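Local atomic coordinates of SusD superfamily protein (Bacteroides vulgatus ATCC 8482, PDB entry 3JQ0), a protein that probably binds nutrient glycans at the outer membrane as a member of the SusD family, though its own ligand is not established. Residues Lys421-Leu435 / Asp451-Tyr463. Residues are numbered along the deposited sequence; the frame is centred on the assembly and turned at random.
With SO4 (sulfate ion), chain G.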
ATOM      1  N   LYS A 421     -21.403   4.689   2.373  1.00  9.17           N
ATOM      2  CA  LYS A 421     -20.641   4.900   3.603  0.51  9.35           C
ATOM      3  C   LYS A 421     -19.148   5.046   3.360  1.00  8.04           C
ATOM      4  O   LYS A 421     -18.420   5.359   4.305  1.00  8.75           O
ATOM      5  CB  LYS A 421     -20.881   3.806   4.641  0.51  9.97           C
ATOM      6  CG  LYS A 421     -20.203   2.486   4.294  0.51 10.90           C
ATOM      7  CD  LYS A 421     -20.101   1.557   5.510  0.51 13.48           C
ATOM      8  CE  LYS A 421     -19.120   0.394   5.296  0.51 13.80           C
ATOM      9  NZ  LYS A 421     -19.066  -0.459   6.535  0.51 14.71           N
ATOM     10  N   TRP A 422     -18.683   4.799   2.144  1.00  7.44           N
ATOM     11  CA  TRP A 422     -17.268   4.805   1.831  1.00  7.41           C
ATOM     12  C   TRP A 422     -16.668   6.155   1.415  1.00  7.39           C
ATOM     13  O   TRP A 422     -15.464   6.298   1.390  1.00  7.74           O
ATOM     14  CB  TRP A 422     -16.959   3.750   0.740  1.00  7.25           C
ATOM     15  CG  TRP A 422     -17.227   2.364   1.210  1.00  7.56           C
ATOM     16  CD1 TRP A 422     -16.378   1.552   1.885  1.00  7.08           C
ATOM     17  CD2 TRP A 422     -18.434   1.621   1.069  1.00  6.96           C
ATOM     18  NE1 TRP A 422     -16.976   0.352   2.176  1.00  7.96           N
ATOM     19  CE2 TRP A 422     -18.250   0.360   1.673  1.00  7.85           C
ATOM     20  CE3 TRP A 422     -19.656   1.879   0.431  1.00  8.82           C
ATOM     21  CZ2 TRP A 422     -19.252  -0.591   1.728  1.00  9.02           C
ATOM     22  CZ3 TRP A 422     -20.624   0.946   0.465  1.00  9.97           C
ATOM     23  CH2 TRP A 422     -20.423  -0.289   1.105  1.00  9.62           C
HETATM   24  N   MSE A 423     -17.501   7.098   0.994  1.00  7.49           N
HETATM   25  CA  MSE A 423     -16.997   8.308   0.354  1.00  7.87           C
HETATM   26  C   MSE A 423     -18.101   9.324   0.232  1.00  8.53           C
HETATM   27  O   MSE A 423     -19.294   9.022   0.360  1.00 10.37           O
HETATM   28  CB  MSE A 423     -16.441   7.959  -1.034  1.00  8.15           C
HETATM   29  CG  MSE A 423     -17.486   7.397  -1.974  1.00  8.33           C
HETATM   30 SE   MSE A 423     -16.734   6.660  -3.595  1.00  7.87          SE
HETATM   31  CE  MSE A 423     -16.176   5.029  -2.749  1.00 12.43           C
ATOM     32  N   LYS A 424     -17.670  10.548  -0.022  1.00  8.42           N
ATOM     33  CA  LYS A 424     -18.531  11.741  -0.068  0.53  8.19           C
ATOM     34  C   LYS A 424     -18.481  12.364  -1.465  1.00  8.24           C
ATOM     35  O   LYS A 424     -17.467  12.207  -2.180  1.00  7.89           O
ATOM     36  CB  LYS A 424     -18.014  12.806   0.939  0.53  8.47           C
ATOM     37  CG  LYS A 424     -17.845  12.336   2.394  0.53  8.62           C
ATOM     38  CD  LYS A 424     -19.187  12.045   3.099  0.53 12.53           C
ATOM     39  CE  LYS A 424     -19.071  11.500   4.566  0.53 11.14           C
ATOM     40  NZ  LYS A 424     -18.516  10.066   4.608  0.53 11.23           N
ATOM     41  N   PRO A 425     -19.505  13.159  -1.816  1.00  8.46           N
ATOM     42  CA  PRO A 425     -19.372  14.000  -2.968  0.50  8.08           C
ATOM     43  C   PRO A 425     -18.173  14.940  -2.847  1.00  7.78           C
ATOM     44  O   PRO A 425     -17.760  15.288  -1.728  1.00  8.12           O
ATOM     45  CB  PRO A 425     -20.683  14.789  -2.961  0.50  9.05           C
ATOM     46  CG  PRO A 425     -21.066  14.812  -1.550  0.50  8.34           C
ATOM     47  CD  PRO A 425     -20.724  13.484  -1.047  0.50  8.33           C
ATOM     48  N   ASP A 426     -17.655  15.376  -3.990  1.00  8.03           N
ATOM     49  CA  ASP A 426     -16.582  16.353  -3.968  1.00  8.04           C
ATOM     50  C   ASP A 426     -16.902  17.585  -3.126  1.00  7.92           C
ATOM     51  O   ASP A 426     -16.007  18.155  -2.495  1.00  8.50           O
ATOM     52  CB  ASP A 426     -16.219  16.808  -5.379  1.00  8.35           C
ATOM     53  CG  ASP A 426     -15.511  15.776  -6.252  1.00  8.14           C
ATOM     54  OD1 ASP A 426     -15.189  14.669  -5.761  1.00  8.57           O
ATOM     55  OD2 ASP A 426     -15.294  16.119  -7.432  1.00  7.99           O
ATOM     56  N   ASN A 427     -18.164  18.010  -3.142  1.00  9.01           N
ATOM     57  CA  ASN A 427     -18.591  19.213  -2.415  1.00  9.82           C
ATOM     58  C   ASN A 427     -18.515  19.076  -0.905  1.00  9.58           C
ATOM     59  O   ASN A 427     -18.697  20.066  -0.204  1.00 10.49           O
ATOM     60  CB  ASN A 427     -19.998  19.673  -2.908  1.00 11.11           C
ATOM     61  CG  ASN A 427     -21.071  18.694  -2.595  1.00 11.85           C
ATOM     62  OD1 ASN A 427     -21.027  18.000  -1.593  1.00 13.87           O
ATOM     63  ND2 ASN A 427     -22.108  18.655  -3.457  1.00 16.19           N
ATOM     64  N   ALA A 428     -18.161  17.896  -0.375  1.00  8.58           N
ATOM     65  CA  ALA A 428     -17.856  17.705   1.035  1.00  9.74           C
ATOM     66  C   ALA A 428     -16.489  18.207   1.417  1.00  9.72           C
ATOM     67  O   ALA A 428     -16.114  18.167   2.593  1.00 14.09           O
ATOM     68  CB  ALA A 428     -18.035  16.267   1.437  1.00 10.30           C
ATOM     69  N   GLY A 429     -15.717  18.611   0.437  1.00  8.94           N
ATOM     70  CA  GLY A 429     -14.434  19.255   0.706  1.00  8.99           C
ATOM     71  C   GLY A 429     -13.256  18.538   0.099  1.00  8.35           C
ATOM     72  O   GLY A 429     -13.329  17.342  -0.294  1.00  8.82           O
ATOM     73  N   ALA A 430     -12.141  19.231  -0.034  1.00  8.71           N
ATOM     74  CA  ALA A 430     -10.965  18.697  -0.726  1.00  8.63           C
ATOM     75  C   ALA A 430     -10.324  17.504  -0.026  1.00  7.90           C
ATOM     76  O   ALA A 430      -9.903  16.578  -0.698  1.00  8.26           O
ATOM     77  CB  ALA A 430      -9.981  19.824  -0.921  1.00  8.92           C
ATOM     78  N   LEU A 431     -10.272  17.510   1.312  1.00  7.71           N
ATOM     79  CA  LEU A 431      -9.741  16.358   2.010  1.00  8.35           C
ATOM     80  C   LEU A 431     -10.540  15.089   1.757  1.00  8.15           C
ATOM     81  O   LEU A 431      -9.958  14.043   1.441  1.00  8.57           O
ATOM     82  CB  LEU A 431      -9.628  16.587   3.528  1.00  9.70           C
ATOM     83  CG  LEU A 431      -8.577  17.579   3.969  1.00 11.44           C
ATOM     84  CD1 LEU A 431      -8.654  17.725   5.487  1.00 14.61           C
ATOM     85  CD2 LEU A 431      -7.130  17.207   3.521  1.00 11.73           C
ATOM     86  N   GLU A 432     -11.863  15.159   1.829  1.00  7.61           N
ATOM     87  CA  GLU A 432     -12.686  14.052   1.492  1.00  7.30           C
ATOM     88  C   GLU A 432     -12.489  13.628   0.059  1.00  8.20           C
ATOM     89  O   GLU A 432     -12.456  12.426  -0.244  1.00  8.59           O
ATOM     90  CB  GLU A 432     -14.141  14.361   1.801  1.00  8.27           C
ATOM     91  CG  GLU A 432     -14.496  14.362   3.274  1.00  8.84           C
ATOM     92  CD  GLU A 432     -14.702  13.000   3.901  1.00  9.12           C
ATOM     93  OE1 GLU A 432     -14.531  11.938   3.230  1.00  9.47           O
ATOM     94  OE2 GLU A 432     -15.082  13.001   5.097  1.00 11.40           O
ATOM     95  N   ALA A 433     -12.375  14.587  -0.852  1.00  6.78           N
ATOM     96  CA  ALA A 433     -12.195  14.225  -2.252  1.00  7.25           C
ATOM     97  C   ALA A 433     -10.905  13.444  -2.469  1.00  7.18           C
ATOM     98  O   ALA A 433     -10.863  12.527  -3.288  1.00  7.82           O
ATOM     99  CB  ALA A 433     -12.215  15.467  -3.178  1.00  8.33           C
ATOM    100  N   ILE A 434      -9.839  13.809  -1.761  1.00  7.69           N
ATOM    101  CA  ILE A 434      -8.555  13.114  -1.899  1.00  7.13           C
ATOM    102  C   ILE A 434      -8.650  11.729  -1.252  1.00  7.07           C
ATOM    103  O   ILE A 434      -8.130  10.766  -1.811  1.00  7.00           O
ATOM    104  CB  ILE A 434      -7.406  13.938  -1.330  1.00  7.67           C
ATOM    105  CG1 ILE A 434      -7.229  15.217  -2.168  1.00  8.19           C
ATOM    106  CG2 ILE A 434      -6.097  13.136  -1.367  1.00  9.60           C
ATOM    107  CD1 ILE A 434      -6.385  16.283  -1.470  1.00 10.28           C
ATOM    108  N   LEU A 435      -9.342  11.599  -0.112  1.00  7.01           N
ATOM    109  CA  LEU A 435      -9.563  10.258   0.453  1.00  6.78           C
ATOM    110  C   LEU A 435     -10.291   9.376  -0.557  1.00  6.34           C
ATOM    111  O   LEU A 435      -9.923   8.219  -0.739  1.00  6.60           O
ATOM    112  CB  LEU A 435     -10.356  10.312   1.750  1.00  7.21           C
ATOM    113  CG  LEU A 435      -9.621  10.826   2.972  1.00  7.50           C
ATOM    114  CD1 LEU A 435     -10.617  10.865   4.135  1.00  8.89           C
ATOM    115  CD2 LEU A 435      -8.409   9.981   3.339  1.00  8.81           C
ATOM    116  N   ASP A 451      -4.309   6.178   5.290  1.00  6.46           N
ATOM    117  CA  ASP A 451      -4.912   7.460   4.873  1.00  6.93           C
ATOM    118  C   ASP A 451      -5.791   8.031   5.962  1.00  6.94           C
ATOM    119  O   ASP A 451      -5.724   9.218   6.306  1.00  7.88           O
ATOM    120  CB  ASP A 451      -5.792   7.252   3.621  1.00  7.50           C
ATOM    121  CG  ASP A 451      -5.077   6.920   2.330  1.00  8.28           C
ATOM    122  OD1 ASP A 451      -3.860   7.128   2.236  1.00  9.35           O
ATOM    123  OD2 ASP A 451      -5.818   6.492   1.384  1.00 10.33           O
ATOM    124  N   ILE A 452      -6.708   7.224   6.489  1.00  6.65           N
ATOM    125  CA  ILE A 452      -7.650   7.712   7.475  1.00  7.16           C
ATOM    126  C   ILE A 452      -6.961   7.985   8.799  1.00  6.49           C
ATOM    127  O   ILE A 452      -7.263   8.950   9.500  1.00  7.20           O
ATOM    128  CB  ILE A 452      -8.929   6.844   7.546  1.00  6.41           C
ATOM    129  CG1 ILE A 452      -8.673   5.446   8.103  1.00  7.04           C
ATOM    130  CG2 ILE A 452      -9.606   6.824   6.176  1.00  7.50           C
ATOM    131  CD1 ILE A 452      -9.910   4.548   8.130  1.00  7.30           C
ATOM    132  N   ARG A 453      -5.994   7.137   9.166  1.00  6.45           N
ATOM    133  CA  ARG A 453      -5.197   7.367  10.360  1.00  6.69           C
ATOM    134  C   ARG A 453      -4.449   8.701  10.290  1.00  7.16           C
ATOM    135  O   ARG A 453      -4.409   9.445  11.287  1.00  7.14           O
ATOM    136  CB  ARG A 453      -4.187   6.243  10.545  1.00  6.50           C
ATOM    137  CG  ARG A 453      -4.796   4.983  11.164  1.00  7.11           C
ATOM    138  CD  ARG A 453      -4.827   5.062  12.676  1.00  7.91           C
ATOM    139  NE  ARG A 453      -3.473   4.872  13.236  1.00  7.67           N
ATOM    140  CZ  ARG A 453      -2.829   5.683  14.052  1.00  8.14           C
ATOM    141  NH1 ARG A 453      -3.354   6.847  14.430  1.00  9.37           N
ATOM    142  NH2 ARG A 453      -1.629   5.329  14.478  1.00  9.24           N
ATOM    143  N   LEU A 454      -3.874   9.025   9.138  1.00  7.12           N
ATOM    144  CA  LEU A 454      -3.168  10.315   8.981  1.00  7.04           C
ATOM    145  C   LEU A 454      -4.085  11.475   9.325  1.00  7.20           C
ATOM    146  O   LEU A 454      -3.709  12.370  10.095  1.00  7.25           O
ATOM    147  CB  LEU A 454      -2.654  10.458   7.583  1.00  7.05           C
ATOM    148  CG  LEU A 454      -2.132  11.840   7.217  1.00  7.77           C
ATOM    149  CD1 LEU A 454      -0.879  12.270   8.051  1.00  7.99           C
ATOM    150  CD2 LEU A 454      -1.798  11.867   5.737  1.00 10.33           C
ATOM    151  N   LEU A 455      -5.291  11.474   8.781  1.00  6.99           N
ATOM    152  CA  LEU A 455      -6.193  12.600   8.972  1.00  7.82           C
ATOM    153  C   LEU A 455      -6.837  12.672  10.315  1.00  8.17           C
ATOM    154  O   LEU A 455      -7.261  13.764  10.737  1.00  9.73           O
ATOM    155  CB  LEU A 455      -7.208  12.704   7.822  1.00  8.54           C
ATOM    156  CG  LEU A 455      -6.595  13.114   6.476  1.00 10.06           C
ATOM    157  CD1 LEU A 455      -7.696  13.183   5.376  1.00 11.21           C
ATOM    158  CD2 LEU A 455      -5.794  14.413   6.533  1.00 12.17           C
ATOM    159  N   GLY A 456      -6.916  11.550  11.035  1.00  7.72           N
ATOM    160  CA  GLY A 456      -7.246  11.556  12.431  1.00  7.73           C
ATOM    161  C   GLY A 456      -8.542  10.836  12.784  1.00  7.24           C
ATOM    162  O   GLY A 456      -9.240  10.313  11.904  1.00  7.41           O
ATOM    163  N   TRP A 457      -8.875  10.878  14.070  1.00  7.57           N
ATOM    164  CA  TRP A 457      -9.976  10.079  14.606  1.00  7.89           C
ATOM    165  C   TRP A 457     -11.290  10.334  13.857  1.00  8.09           C
ATOM    166  O   TRP A 457     -12.034   9.391  13.589  1.00  8.57           O
ATOM    167  CB  TRP A 457     -10.180  10.343  16.095  1.00  8.26           C
ATOM    168  CG  TRP A 457     -11.451   9.762  16.645  1.00  8.94           C
ATOM    169  CD1 TRP A 457     -12.534  10.451  17.136  1.00 10.48           C
ATOM    170  CD2 TRP A 457     -11.834   8.375  16.686  1.00  8.38           C
ATOM    171  NE1 TRP A 457     -13.528   9.583  17.507  1.00 10.45           N
ATOM    172  CE2 TRP A 457     -13.122   8.295  17.268  1.00  9.57           C
ATOM    173  CE3 TRP A 457     -11.215   7.175  16.293  1.00  8.97           C
ATOM    174  CZ2 TRP A 457     -13.804   7.107  17.430  1.00  9.72           C
ATOM    175  CZ3 TRP A 457     -11.894   6.001  16.463  1.00  8.90           C
ATOM    176  CH2 TRP A 457     -13.176   5.970  17.022  1.00  9.63           C
ATOM    177  N   ASP A 458     -11.615  11.580  13.517  1.00  8.06           N
ATOM    178  CA  ASP A 458     -12.892  11.813  12.853  1.00  8.01           C
ATOM    179  C   ASP A 458     -13.042  10.990  11.587  1.00  7.65           C
ATOM    180  O   ASP A 458     -14.119  10.465  11.316  1.00  9.23           O
ATOM    181  CB  ASP A 458     -13.068  13.272  12.537  1.00  9.11           C
ATOM    182  CG  ASP A 458     -13.159  14.152  13.802  1.00  9.43           C
ATOM    183  OD1 ASP A 458     -13.505  13.653  14.867  1.00 10.70           O
ATOM    184  OD2 ASP A 458     -12.960  15.367  13.641  1.00 10.35           O
ATOM    185  N   TYR A 459     -11.936  10.851  10.843  1.00  7.66           N
ATOM    186  CA  TYR A 459     -11.940  10.078   9.618  1.00  7.42           C
ATOM    187  C   TYR A 459     -11.828   8.572   9.874  1.00  7.15           C
ATOM    188  O   TYR A 459     -12.525   7.780   9.237  1.00  7.98           O
ATOM    189  CB  TYR A 459     -10.817  10.559   8.695  1.00  7.04           C
ATOM    190  CG  TYR A 459     -10.985  12.009   8.287  1.00  8.05           C
ATOM    191  CD1 TYR A 459     -11.786  12.405   7.236  1.00  9.13           C
ATOM    192  CD2 TYR A 459     -10.443  13.031   9.056  1.00  8.41           C
ATOM    193  CE1 TYR A 459     -11.974  13.762   6.939  1.00 11.26           C
ATOM    194  CE2 TYR A 459     -10.644  14.346   8.800  1.00  9.44           C
ATOM    195  CZ  TYR A 459     -11.399  14.727   7.721  1.00 10.27           C
ATOM    196  OH  TYR A 459     -11.594  16.062   7.406  1.00 13.10           O
ATOM    197  N   VAL A 460     -10.977   8.163  10.800  1.00  7.22           N
ATOM    198  CA  VAL A 460     -10.936   6.776  11.247  1.00  7.33           C
ATOM    199  C   VAL A 460     -12.337   6.302  11.620  1.00  7.26           C
ATOM    200  O   VAL A 460     -12.726   5.182  11.267  1.00  8.00           O
ATOM    201  CB  VAL A 460      -9.949   6.594  12.410  1.00  7.28           C
ATOM    202  CG1 VAL A 460     -10.084   5.197  13.013  1.00  8.73           C
ATOM    203  CG2 VAL A 460      -8.529   6.901  12.017  1.00  7.42           C
ATOM    204  N   HIS A 461     -13.083   7.106  12.362  1.00  7.90           N
ATOM    205  CA  HIS A 461     -14.380   6.700  12.855  1.00  8.47           C
ATOM    206  C   HIS A 461     -15.418   6.626  11.741  1.00  8.61           C
ATOM    207  O   HIS A 461     -16.309   5.801  11.788  1.00 10.56           O
ATOM    208  CB  HIS A 461     -14.753   7.620  13.999  1.00  9.73           C
ATOM    209  CG  HIS A 461     -16.003   7.232  14.724  1.00 10.05           C
ATOM    210  ND1 HIS A 461     -16.268   5.945  15.132  1.00 11.82           N
ATOM    211  CD2 HIS A 461     -17.032   7.986  15.161  1.00 15.38           C
ATOM    212  CE1 HIS A 461     -17.409   5.921  15.783  1.00 14.04           C
ATOM    213  NE2 HIS A 461     -17.913   7.140  15.788  1.00 16.27           N
ATOM    214  N   GLN A 462     -15.324   7.505  10.759  1.00  8.09           N
ATOM    215  CA  GLN A 462     -16.212   7.427   9.607  1.00  8.93           C
ATOM    216  C   GLN A 462     -16.002   6.161   8.809  1.00  8.13           C
ATOM    217  O   GLN A 462     -16.960   5.580   8.260  1.00  9.35           O
ATOM    218  CB  GLN A 462     -15.960   8.620   8.628  1.00  9.53           C
ATOM    219  CG  GLN A 462     -16.449   9.941   9.083  1.00 10.82           C
ATOM    220  CD  GLN A 462     -16.256  11.077   8.113  1.00 12.74           C
ATOM    221  OE1 GLN A 462     -16.757  12.160   8.409  1.00 20.47           O
ATOM    222  NE2 GLN A 462     -15.540  10.903   7.009  1.00 12.39           N
ATOM    223  N   TYR A 463     -14.727   5.755   8.666  1.00  7.70           N
ATOM    224  CA  TYR A 463     -14.326   4.791   7.651  1.00  7.17           C
ATOM    225  C   TYR A 463     -13.706   3.513   8.238  1.00  7.28           C
ATOM    226  O   TYR A 463     -13.027   2.784   7.542  1.00  7.74           O
ATOM    227  CB  TYR A 463     -13.415   5.470   6.656  1.00  6.90           C
ATOM    228  CG  TYR A 463     -14.075   6.646   5.900  1.00  6.97           C
ATOM    229  CD1 TYR A 463     -15.323   6.487   5.304  1.00  7.20           C
ATOM    230  CD2 TYR A 463     -13.392   7.846   5.749  1.00  8.05           C
ATOM    231  CE1 TYR A 463     -15.904   7.524   4.594  1.00  7.38           C
ATOM    232  CE2 TYR A 463     -13.962   8.873   5.059  1.00  8.14           C
ATOM    233  CZ  TYR A 463     -15.208   8.714   4.459  1.00  8.49           C
ATOM    234  OH  TYR A 463     -15.790   9.757   3.735  1.00  8.98           O
TER
HETATM  235  S   SO4 G   6      -6.646  13.313  15.894  0.75  9.29           S
HETATM  236  O1  SO4 G   6      -7.096  11.901  16.069  0.75 13.78           O
HETATM  237  O2  SO4 G   6      -6.737  14.089  17.112  0.75 14.53           O
HETATM  238  O3  SO4 G   6      -5.316  13.232  15.405  0.75 13.10           O
HETATM  239  O4  SO4 G   6      -7.378  13.949  14.801  0.75 14.13           O
HETATM  240  O   HOH W   1     -19.069   6.497   6.730  1.00 14.28           O
HETATM  241  O   HOH W   2      -8.538   6.782   1.206  1.00  8.64           O
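Leu435 is the knob of this contact, set into a hole formed by Asp451, Leu455, Tyr459 and Tyr463. It meets Leu455 tip to tip, CD2 of Leu435 lying 3.9 Å from CD1 of Leu455. Leu435 and Asp451 pass each other in opposite directions, CD2 beside CB. The Leu435 and Tyr459 side chains cross at about a right angle, Leu435 CD1 lying 3.7 Å from Tyr459 CD1; the same methyl is 4.0 Å from Tyr463 CE2. One turn earlier, Leu431 CD2 lies 4.3 Å from Leu455 CD2, and its CD1 rests beside the Tyr459 hydroxyl; beyond it Val376 of helix 364-377 packs on Leu431. The start of helix 430-441 runs nearly antiparallel to the end of helix 448-455 (159°), an antiparallel helical hairpin in a SusD-family protein, a family whose helical scaffold is related to TPR folds. At Gly456, whose positive phi suits glycine, the chain turns and helix 457-463 brings Tyr459, Gln462 and Tyr463 onto Glu432. The Glu432 chain bends at chi2 (-79°), which swings its carboxylate toward them. Glu432 OE1 accepts Tyr463 OH at 2.6 Å, on its syn side, with ring and carboxylate planes steeply inclined. Glu432 OE2 takes Gln462 NE2 through its syn lone pair in a nearly straight bond (2.9 Å, 175°), amide and carboxylate almost coplanar. In one of its two conformers, Lys424 NZ donates to the same Tyr463 OH at 2.9 Å, so this hydroxyl accepts from the lysine and donates to Glu432. A phenylalanine in place of Tyr463 would probably leave Lys424 NZ and Glu432 OE1 without the hydroxyl they share. CB of Gln462 covers one face of the Tyr463 ring, while Lys421 O lies at its edge, 3.3 Å from Tyr463 CE1. At the outer margin a water donates to both Lys421 O and Gln462 O.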